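Local structure of BB0689 (Borrelia burgdorferi, 4D53) at residues Y17-E22 / R90-W95; D36-V41 / Q73-T78; Y116-K119 / D125-V128. The protein belongs to the bacterial CAP superfamily as an outer surface lipoprotein of the Lyme disease spirochaete, although its precise biochemical role remains uncertain. All blocks are in the same frame, centred on the assembly; numbering follows the deposited sequence.

Contact 1: Y17-E22 / R90-W95; sequences YSEIAE and RVVNAW
E19 and V92 meet because each first torsion turns a branch into the space between two helices. E19 swings CG away from its own N (chi1 -162°) and stays extended, reaching across from helix 10-26. V92, at the start of helix 91-96, has CG1 anti to its own N (chi1 168°), which leaves CG2 beside that N and facing the glutamate. The two side chains run antiparallel, side by side, and the methyl lies alongside the carboxylate, with V92 CG2 3.3 Å from E19 OE1 and 3.6 Å from E19 CD. The same methyl touches the next residue of the first helix, I20 CG1 lying 4.3 Å from V92 CG2. One methyl thus packs against both the carboxylate and the isoleucine.

The polar link runs through a single water. It donates to E19 OE1 at 2.7 Å and accepts from V92 N at 2.9 Å, an amide in the first turn of its helix. L16, also of helix 10-26, packs on V92 too, and L105 of helix 99-105 meets I20, extending the apolar half of this helix-to-helix junction. Chemically, a carboxylate tied through water to an N-terminal helix amide probably benefits from the positive end of the helix dipole, so a charged E19 would be favoured there, while the valine methyl shields one flank of the bridge.

Contact 2: D36-V41 / Q73-T78; sequences DTLEKV and QSFNLT
F75 opens the outer strand 75-84 of the CAP domain's alpha-beta-alpha sandwich and there meets L38 and T37, in the first turn of helix 36-52. The main interaction is CH-pi. L38 CD2 sits over one face of the F75 ring, 4.3 Å from its centroid and 24° off the ring normal, displaced toward the rim on the CZ side. With CG beside the backbone N (chi1 -73°), F75 swings its ring toward the helix, and the leucine comes over it at a slant.

Ordinary apolar packing widens this touch. L38 CG approaches F75 CZ to 4.0 Å, and T37 CG2 reaches F75 CE2 at 4.4 Å from an oblique direction. I68 of helix 64-69 packs on both L38 and F75, so the pair belongs to a larger hydrophobic cluster; R134 of strand 125-134 touches T37 as well as F75.

Hydrogen bonds to surrounding residues fix the two backbones that present these groups. The carbonyl of F75 accepts from H69 NE2, and L38 N is bonded to D35 OD2. Just beyond the ring the strand makes a classic beta bulge, N76 and L77 both facing K133, before T78 OG1 bonds F131 O. Segment 36-41 and segment 73-78 are therefore each held by their own polar partners, while their mutual contact is made by carbon atoms alone, at its nearest where the L38 CD2 methyl lies 3.9 Å from F75 CZ.

Contact 3: Y116-K119 / D125-V128; sequences YRLK and DIFV
R117 lays its extended side chain over one face of the F127 ring and grasps the carboxylate of D125 with its end. The three residues project from the same face of an antiparallel hairpin, R117 and F127 forming a non-hydrogen-bonded pair. Its chi1 of -173° and stretched chain carry the arginine across the phenyl ring: R117 CG stands 3.8 Å from the ring centroid in a CH-pi contact, and R117 NE comes to 3.4 Å from F127 CZ. The guanidinium plane is tilted only 19° from the ring, but the group itself projects past the rim, with F127 CZ under its NE end; the aliphatic part covers the ring. K119 CD covers one guanidinium face.

The salt bridge to D125 is side-on and uses two nitrogens. R117 NE donates to D125 OD1 at 2.8 Å, with the oxygen nearly in the guanidinium plane but the nitrogen above that of the carboxylate. R117 NH2 reaches D125 OD2, also at 2.8 Å, on its syn side. Guanidinium and carboxylate are turned 42° against each other, a twisted version of the familiar bidentate pair. D12 OD2 takes NH1 in a second salt bridge, so the buried arginine is gripped from more than one direction and its rotation should be well fixed.

Y116, L118, I126 and V128 point to the other face. Their backbones form the hydrogen-bonded pairs, among them V128 N to Y116 O at 2.9 Å and L118 N to I126 O at 2.8 Å.

In the sandwich, helix 36-52 covers Y116 and V128, V91 and W95 of helix 91-96 pack on F127 from the opposite face, and strand 75-84 continues the sheet beside strand 125-134, with F127 bonded to A83.

In the fold
Along the chain, contact 2 falls between the two segments of contact 1, and contact 3 follows both. The centres of contacts 1 and 2 are about 20 Å apart, on opposite sides of the chain's centre, yet Y17 and E39 join them directly through a probable hydrogen bond. Contact 3 lies about 14 Å from contact 1 between centres, where V91 and W95 rest on F127, and about 18 Å from contact 2, with which it shares the sheet through neighbouring strands 75-84 and 125-134. Contact 1 joins two helices on one side of the sheet, contact 2 sets helix 36-52 against its outer strand and contact 3 pairs two strands, in keeping with a CAP domain's layered build.

Contact 1: Y17-E22 / R90-W95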
loop_
_atom_site.group_PDB
_atom_site.type_symbol
_atom_site.label_atom_id
_atom_site.label_comp_id
_atom_site.label_asym_id
_atom_site.label_seq_id
_atom_site.Cartn_x
_atom_site.Cartn_y
_atom_site.Cartn_z
ATOM N N TYR A 17 -6.026 -6.822 -3.435
ATOM C CA TYR A 17 -6.738 -5.875 -4.290
ATOM C C TYR A 17 -8.209 -6.249 -4.415
ATOM O O TYR A 17 -9.145 -5.394 -4.319
ATOM C CB TYR A 17 -6.055 -5.832 -5.700
ATOM C CG TYR A 17 -4.737 -5.108 -5.864
ATOM C CD1 TYR A 17 -4.450 -3.902 -5.229
ATOM C CD2 TYR A 17 -3.734 -5.653 -6.676
ATOM C CE1 TYR A 17 -3.288 -3.232 -5.453
ATOM C CE2 TYR A 17 -2.573 -5.004 -6.900
ATOM C CZ TYR A 17 -2.319 -3.813 -6.294
ATOM O OH TYR A 17 -1.136 -3.177 -6.556
ATOM N N SER A 18 -8.439 -7.509 -4.621
ATOM C CA SER A 18 -9.819 -8.050 -4.721
ATOM C C SER A 18 -10.683 -7.882 -3.465
ATOM O O SER A 18 -11.846 -7.459 -3.540
ATOM C CB SER A 18 -9.720 -9.530 -5.138
ATOM O OG SER A 18 -11.033 -10.020 -5.250
ATOM N N GLU A 19 -10.082 -8.122 -2.297
ATOM C CA GLU A 19 -10.714 -7.841 -1.015
ATOM C C GLU A 19 -11.020 -6.374 -0.809
ATOM O O GLU A 19 -12.170 -6.031 -0.429
ATOM C CB GLU A 19 -9.835 -8.370 0.125
ATOM C CG GLU A 19 -10.670 -8.474 1.354
ATOM C CD GLU A 19 -9.908 -9.073 2.569
ATOM O OE1 GLU A 19 -8.663 -9.175 2.563
ATOM O OE2 GLU A 19 -10.605 -9.475 3.488
ATOM N N ILE A 20 -10.087 -5.476 -1.132
ATOM C CA ILE A 20 -10.337 -4.068 -0.970
ATOM C C ILE A 20 -11.461 -3.659 -1.966
ATOM O O ILE A 20 -12.345 -2.832 -1.622
ATOM C CB ILE A 20 -9.036 -3.277 -1.134
ATOM C CG1 ILE A 20 -8.100 -3.593 0.028
ATOM C CG2 ILE A 20 -9.279 -1.764 -1.344
ATOM C CD1 ILE A 20 -6.712 -3.013 -0.178
ATOM N N ALA A 21 -11.357 -4.141 -3.190
ATOM C CA ALA A 21 -12.389 -3.824 -4.211
ATOM C C ALA A 21 -13.783 -4.237 -3.768
ATOM O O ALA A 21 -14.738 -3.442 -3.957
ATOM C CB ALA A 21 -12.081 -4.453 -5.591
ATOM N N GLU A 22 -13.895 -5.396 -3.172
ATOM C CA GLU A 22 -15.208 -5.884 -2.689
ATOM C C GLU A 22 -15.762 -5.064 -1.536
ATOM O O GLU A 22 -16.953 -4.739 -1.496
ATOM C CB GLU A 22 -15.143 -7.366 -2.339
ATOM C CG GLU A 22 -16.511 -8.008 -2.394
ATOM C CD GLU A 22 -17.187 -7.852 -3.767
ATOM O OE1 GLU A 22 -16.914 -8.675 -4.648
ATOM O OE2 GLU A 22 -17.978 -6.906 -3.969
ATOM N N ARG A 90 -5.927 -11.363 7.338
ATOM C CA ARG A 90 -6.220 -10.533 8.513
ATOM C C ARG A 90 -5.958 -9.049 8.355
ATOM O O ARG A 90 -6.360 -8.239 9.201
ATOM C CB ARG A 90 -5.380 -11.015 9.708
ATOM C CG ARG A 90 -5.716 -12.437 10.231
ATOM C CD ARG A 90 -7.192 -12.739 10.468
ATOM N NE ARG A 90 -7.297 -13.865 11.434
ATOM C CZ ARG A 90 -8.075 -13.925 12.549
ATOM N NH1 ARG A 90 -8.993 -13.005 12.820
ATOM N NH2 ARG A 90 -7.958 -14.966 13.408
ATOM N N VAL A 91 -5.258 -8.663 7.310
ATOM C CA VAL A 91 -4.761 -7.310 7.202
ATOM C C VAL A 91 -5.861 -6.259 6.967
ATOM O O VAL A 91 -5.810 -5.131 7.542
ATOM C CB VAL A 91 -3.579 -7.173 6.255
ATOM C CG1 VAL A 91 -3.961 -7.308 4.779
ATOM C CG2 VAL A 91 -2.885 -5.837 6.467
ATOM N N VAL A 92 -6.883 -6.580 6.198
ATOM C CA VAL A 92 -7.912 -5.589 5.904
ATOM C C VAL A 92 -8.645 -5.269 7.216
ATOM O O VAL A 92 -8.857 -4.129 7.543
ATOM C CB VAL A 92 -8.906 -6.070 4.800
ATOM C CG1 VAL A 92 -10.102 -5.150 4.731
ATOM C CG2 VAL A 92 -8.132 -6.037 3.507
ATOM N N ASN A 93 -8.973 -6.289 7.977
ATOM C CA ASN A 93 -9.610 -6.029 9.251
ATOM C C ASN A 93 -8.716 -5.311 10.225
ATOM O O ASN A 93 -9.214 -4.440 10.973
ATOM C CB ASN A 93 -10.193 -7.290 9.869
ATOM C CG ASN A 93 -11.502 -7.699 9.182
ATOM O OD1 ASN A 93 -12.217 -6.867 8.657
ATOM N ND2 ASN A 93 -11.817 -8.951 9.223
ATOM N N ALA A 94 -7.403 -5.605 10.190
ATOM C CA ALA A 94 -6.517 -4.850 11.049
ATOM C C ALA A 94 -6.486 -3.323 10.690
ATOM O O ALA A 94 -6.479 -2.401 11.584
ATOM C CB ALA A 94 -5.119 -5.462 10.989
ATOM N N TRP A 95 -6.538 -3.000 9.382
ATOM C CA TRP A 95 -6.620 -1.630 8.987
ATOM C C TRP A 95 -8.020 -0.993 9.314
ATOM O O TRP A 95 -8.080 0.146 9.740
ATOM C CB TRP A 95 -6.377 -1.491 7.415
ATOM C CG TRP A 95 -4.934 -1.622 7.044
ATOM C CD1 TRP A 95 -3.886 -1.121 7.707
ATOM C CD2 TRP A 95 -4.413 -2.176 5.836
ATOM N NE1 TRP A 95 -2.725 -1.351 7.007
ATOM C CE2 TRP A 95 -3.014 -2.078 5.904
ATOM C CE3 TRP A 95 -5.003 -2.863 4.765
ATOM C CZ2 TRP A 95 -2.191 -2.469 4.858
ATOM C CZ3 TRP A 95 -4.178 -3.341 3.749
ATOM C CH2 TRP A 95 -2.815 -3.114 3.792
HETATM O O HOH W 1 -7.336 -9.179 4.926
#

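Contact 2: D36-V41 / Q73-T78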
loop_
_atom_site.group_PDB
_atom_site.type_symbol
_atom_site.label_atom_id
_atom_site.label_comp_id
_atom_site.label_asym_id
_atom_site.label_seq_id
_atom_site.Cartn_x
_atom_site.Cartn_y
_atom_site.Cartn_z
ATOM N N ASP A 36 0.561 1.156 -12.266
ATOM C CA ASP A 36 1.962 0.754 -12.273
ATOM C C ASP A 36 2.897 1.646 -11.526
ATOM O O ASP A 36 3.856 1.152 -10.922
ATOM C CB ASP A 36 2.506 0.674 -13.731
ATOM C CG ASP A 36 1.853 -0.407 -14.537
ATOM O OD1 ASP A 36 1.435 -1.424 -13.971
ATOM O OD2 ASP A 36 1.764 -0.228 -15.773
ATOM N N THR A 37 2.751 2.937 -11.610
ATOM C CA THR A 37 3.633 3.807 -10.876
ATOM C C THR A 37 3.471 3.617 -9.367
ATOM O O THR A 37 4.468 3.622 -8.637
ATOM C CB THR A 37 3.435 5.262 -11.254
ATOM O OG1 THR A 37 3.677 5.390 -12.649
ATOM C CG2 THR A 37 4.354 6.183 -10.600
ATOM N N LEU A 38 2.226 3.550 -8.892
ATOM C CA LEU A 38 1.990 3.348 -7.436
ATOM C C LEU A 38 2.559 2.002 -7.032
ATOM O O LEU A 38 3.148 1.900 -5.955
ATOM C CB LEU A 38 0.516 3.451 -7.048
ATOM C CG LEU A 38 -0.090 4.842 -7.209
ATOM C CD1 LEU A 38 -1.539 4.832 -6.708
ATOM C CD2 LEU A 38 0.683 5.925 -6.493
ATOM N N GLU A 39 2.399 0.964 -7.843
ATOM C CA GLU A 39 2.958 -0.331 -7.495
ATOM C C GLU A 39 4.505 -0.280 -7.365
ATOM O O GLU A 39 5.082 -0.891 -6.467
ATOM C CB GLU A 39 2.583 -1.420 -8.499
ATOM C CG GLU A 39 1.153 -1.927 -8.310
ATOM C CD GLU A 39 0.875 -3.201 -9.039
ATOM O OE1 GLU A 39 1.414 -3.331 -10.142
ATOM O OE2 GLU A 39 0.082 -4.053 -8.609
ATOM N N LYS A 40 5.139 0.486 -8.253
ATOM C CA LYS A 40 6.619 0.595 -8.240
ATOM C C LYS A 40 7.080 1.369 -6.987
ATOM O O LYS A 40 8.003 0.930 -6.307
ATOM C CB LYS A 40 7.119 1.308 -9.498
ATOM C CG LYS A 40 8.651 1.422 -9.607
ATOM C CD LYS A 40 9.194 2.560 -10.466
ATOM C CE LYS A 40 8.562 2.607 -11.841
ATOM N NZ LYS A 40 8.893 3.916 -12.504
ATOM N N VAL A 41 6.419 2.457 -6.666
ATOM C CA VAL A 41 6.762 3.268 -5.479
ATOM C C VAL A 41 6.562 2.421 -4.201
ATOM O O VAL A 41 7.407 2.465 -3.322
ATOM C CB VAL A 41 5.945 4.573 -5.447
ATOM C CG1 VAL A 41 6.213 5.407 -4.208
ATOM C CG2 VAL A 41 6.269 5.429 -6.696
ATOM N N GLN A 73 4.824 13.354 -11.220
ATOM C CA GLN A 73 4.518 14.551 -10.476
ATOM C C GLN A 73 3.068 14.918 -10.653
ATOM O O GLN A 73 2.578 15.772 -9.950
ATOM C CB GLN A 73 5.411 15.669 -10.985
ATOM C CG GLN A 73 6.266 16.322 -9.939
ATOM C CD GLN A 73 7.227 17.251 -10.622
ATOM O OE1 GLN A 73 8.250 16.817 -11.133
ATOM N NE2 GLN A 73 6.866 18.529 -10.705
ATOM N N SER A 74 2.371 14.228 -11.556
ATOM C CA SER A 74 0.967 14.544 -11.817
ATOM C C SER A 74 -0.013 14.155 -10.694
ATOM O O SER A 74 -1.116 14.690 -10.626
ATOM C CB SER A 74 0.506 13.962 -13.155
ATOM O OG SER A 74 0.610 12.544 -13.199
ATOM N N PHE A 75 0.392 13.268 -9.778
ATOM C CA PHE A 75 -0.423 12.966 -8.598
ATOM C C PHE A 75 -0.513 14.182 -7.698
ATOM O O PHE A 75 0.460 14.725 -7.266
ATOM C CB PHE A 75 0.141 11.759 -7.807
ATOM C CG PHE A 75 -0.060 10.430 -8.475
ATOM C CD1 PHE A 75 -1.225 9.732 -8.283
ATOM C CD2 PHE A 75 0.926 9.868 -9.260
ATOM C CE1 PHE A 75 -1.440 8.516 -8.891
ATOM C CE2 PHE A 75 0.752 8.628 -9.862
ATOM C CZ PHE A 75 -0.423 7.936 -9.651
ATOM N N ASN A 76 -1.718 14.619 -7.427
ATOM C CA ASN A 76 -1.904 15.783 -6.585
ATOM C C ASN A 76 -2.630 15.414 -5.334
ATOM O O ASN A 76 -2.863 16.266 -4.502
ATOM C CB ASN A 76 -2.667 16.901 -7.331
ATOM C CG ASN A 76 -4.047 16.465 -7.809
ATOM O OD1 ASN A 76 -4.331 15.290 -7.966
ATOM N ND2 ASN A 76 -4.899 17.430 -8.071
ATOM N N LEU A 77 -2.971 14.147 -5.164
ATOM C CA LEU A 77 -3.549 13.745 -3.891
ATOM C C LEU A 77 -3.157 12.311 -3.660
ATOM O O LEU A 77 -3.325 11.522 -4.571
ATOM C CB LEU A 77 -5.030 13.800 -3.976
ATOM C CG LEU A 77 -5.661 14.040 -2.621
ATOM C CD1 LEU A 77 -6.883 14.961 -2.863
ATOM C CD2 LEU A 77 -5.953 12.685 -1.985
ATOM N N THR A 78 -2.682 11.980 -2.445
ATOM C CA THR A 78 -2.251 10.609 -2.161
ATOM C C THR A 78 -2.471 10.154 -0.709
ATOM O O THR A 78 -2.535 11.009 0.206
ATOM C CB THR A 78 -0.790 10.466 -2.506
ATOM O OG1 THR A 78 -0.472 9.064 -2.507
ATOM C CG2 THR A 78 0.072 11.218 -1.482
#

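Contact 3: Y116-K119 / D125-V128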
loop_
_atom_site.group_PDB
_atom_site.type_symbol
_atom_site.label_atom_id
_atom_site.label_comp_id
_atom_site.label_asym_id
_atom_site.label_seq_id
_atom_site.Cartn_x
_atom_site.Cartn_y
_atom_site.Cartn_z
ATOM N N TYR A 116 2.270 -3.408 -2.555
ATOM C CA TYR A 116 3.307 -4.461 -2.594
ATOM C C TYR A 116 3.369 -5.120 -1.225
ATOM O O TYR A 116 3.198 -4.433 -0.178
ATOM C CB TYR A 116 4.677 -3.870 -3.023
ATOM C CG TYR A 116 5.776 -4.948 -3.133
ATOM C CD1 TYR A 116 5.808 -5.857 -4.235
ATOM C CD2 TYR A 116 6.695 -5.151 -2.117
ATOM C CE1 TYR A 116 6.774 -6.876 -4.322
ATOM C CE2 TYR A 116 7.667 -6.152 -2.220
ATOM C CZ TYR A 116 7.679 -7.017 -3.313
ATOM O OH TYR A 116 8.657 -8.003 -3.317
ATOM N N ARG A 117 3.617 -6.419 -1.211
ATOM C CA ARG A 117 3.891 -7.185 -0.032
ATOM C C ARG A 117 5.335 -7.691 -0.099
ATOM O O ARG A 117 5.698 -8.470 -0.974
ATOM C CB ARG A 117 2.922 -8.317 0.194
ATOM C CG ARG A 117 3.100 -9.042 1.522
ATOM C CD ARG A 117 2.464 -10.408 1.581
ATOM N NE ARG A 117 2.334 -10.925 2.944
ATOM C CZ ARG A 117 1.637 -12.021 3.307
ATOM N NH1 ARG A 117 1.064 -12.820 2.417
ATOM N NH2 ARG A 117 1.524 -12.382 4.577
ATOM N N LEU A 118 6.143 -7.226 0.835
ATOM C CA LEU A 118 7.521 -7.784 1.075
ATOM C C LEU A 118 7.490 -8.915 2.042
ATOM O O LEU A 118 6.999 -8.818 3.180
ATOM C CB LEU A 118 8.462 -6.666 1.533
ATOM C CG LEU A 118 9.830 -7.210 1.964
ATOM C CD1 LEU A 118 10.595 -7.670 0.723
ATOM C CD2 LEU A 118 10.545 -6.080 2.643
ATOM N N LYS A 119 7.869 -10.127 1.568
ATOM C CA LYS A 119 7.902 -11.287 2.427
ATOM C C LYS A 119 9.237 -11.960 2.158
ATOM O O LYS A 119 9.644 -12.128 0.975
ATOM C CB LYS A 119 6.713 -12.112 2.104
ATOM C CG LYS A 119 6.336 -13.152 3.069
ATOM C CD LYS A 119 5.063 -13.824 2.613
ATOM C CE LYS A 119 4.955 -15.073 3.471
ATOM N NZ LYS A 119 3.765 -15.908 3.193
ATOM N N ASP A 125 7.617 -9.324 6.853
ATOM C CA ASP A 125 6.291 -9.360 6.196
ATOM C C ASP A 125 5.669 -7.988 6.252
ATOM O O ASP A 125 5.048 -7.623 7.318
ATOM C CB ASP A 125 5.403 -10.361 6.882
ATOM C CG ASP A 125 4.040 -10.567 6.182
ATOM O OD1 ASP A 125 3.628 -9.829 5.228
ATOM O OD2 ASP A 125 3.294 -11.507 6.591
ATOM N N ILE A 126 5.751 -7.247 5.152
ATOM C CA ILE A 126 5.359 -5.839 5.149
ATOM C C ILE A 126 4.421 -5.574 3.995
ATOM O O ILE A 126 4.755 -5.916 2.830
ATOM C CB ILE A 126 6.559 -4.915 5.038
ATOM C CG1 ILE A 126 7.460 -5.054 6.315
ATOM C CG2 ILE A 126 6.145 -3.462 4.885
ATOM C CD1 ILE A 126 8.746 -4.252 6.245
ATOM N N PHE A 127 3.270 -5.065 4.130
ATOM C CA PHE A 127 2.384 -4.340 3.185
ATOM C C PHE A 127 2.620 -2.860 3.144
ATOM O O PHE A 127 2.699 -2.145 4.209
ATOM C CB PHE A 127 0.921 -4.610 3.539
ATOM C CG PHE A 127 0.516 -6.049 3.384
ATOM C CD1 PHE A 127 0.150 -6.552 2.148
ATOM C CD2 PHE A 127 0.502 -6.898 4.478
ATOM C CE1 PHE A 127 -0.220 -7.876 2.005
ATOM C CE2 PHE A 127 0.130 -8.221 4.340
ATOM C CZ PHE A 127 -0.231 -8.712 3.102
ATOM N N VAL A 128 2.776 -2.448 1.857
ATOM C CA VAL A 128 2.650 -1.019 1.554
ATOM C C VAL A 128 1.551 -0.824 0.521
ATOM O O VAL A 128 1.683 -1.368 -0.610
ATOM C CB VAL A 128 3.966 -0.372 1.049
ATOM C CG1 VAL A 128 3.782 1.106 0.652
ATOM C CG2 VAL A 128 5.140 -0.552 2.045
#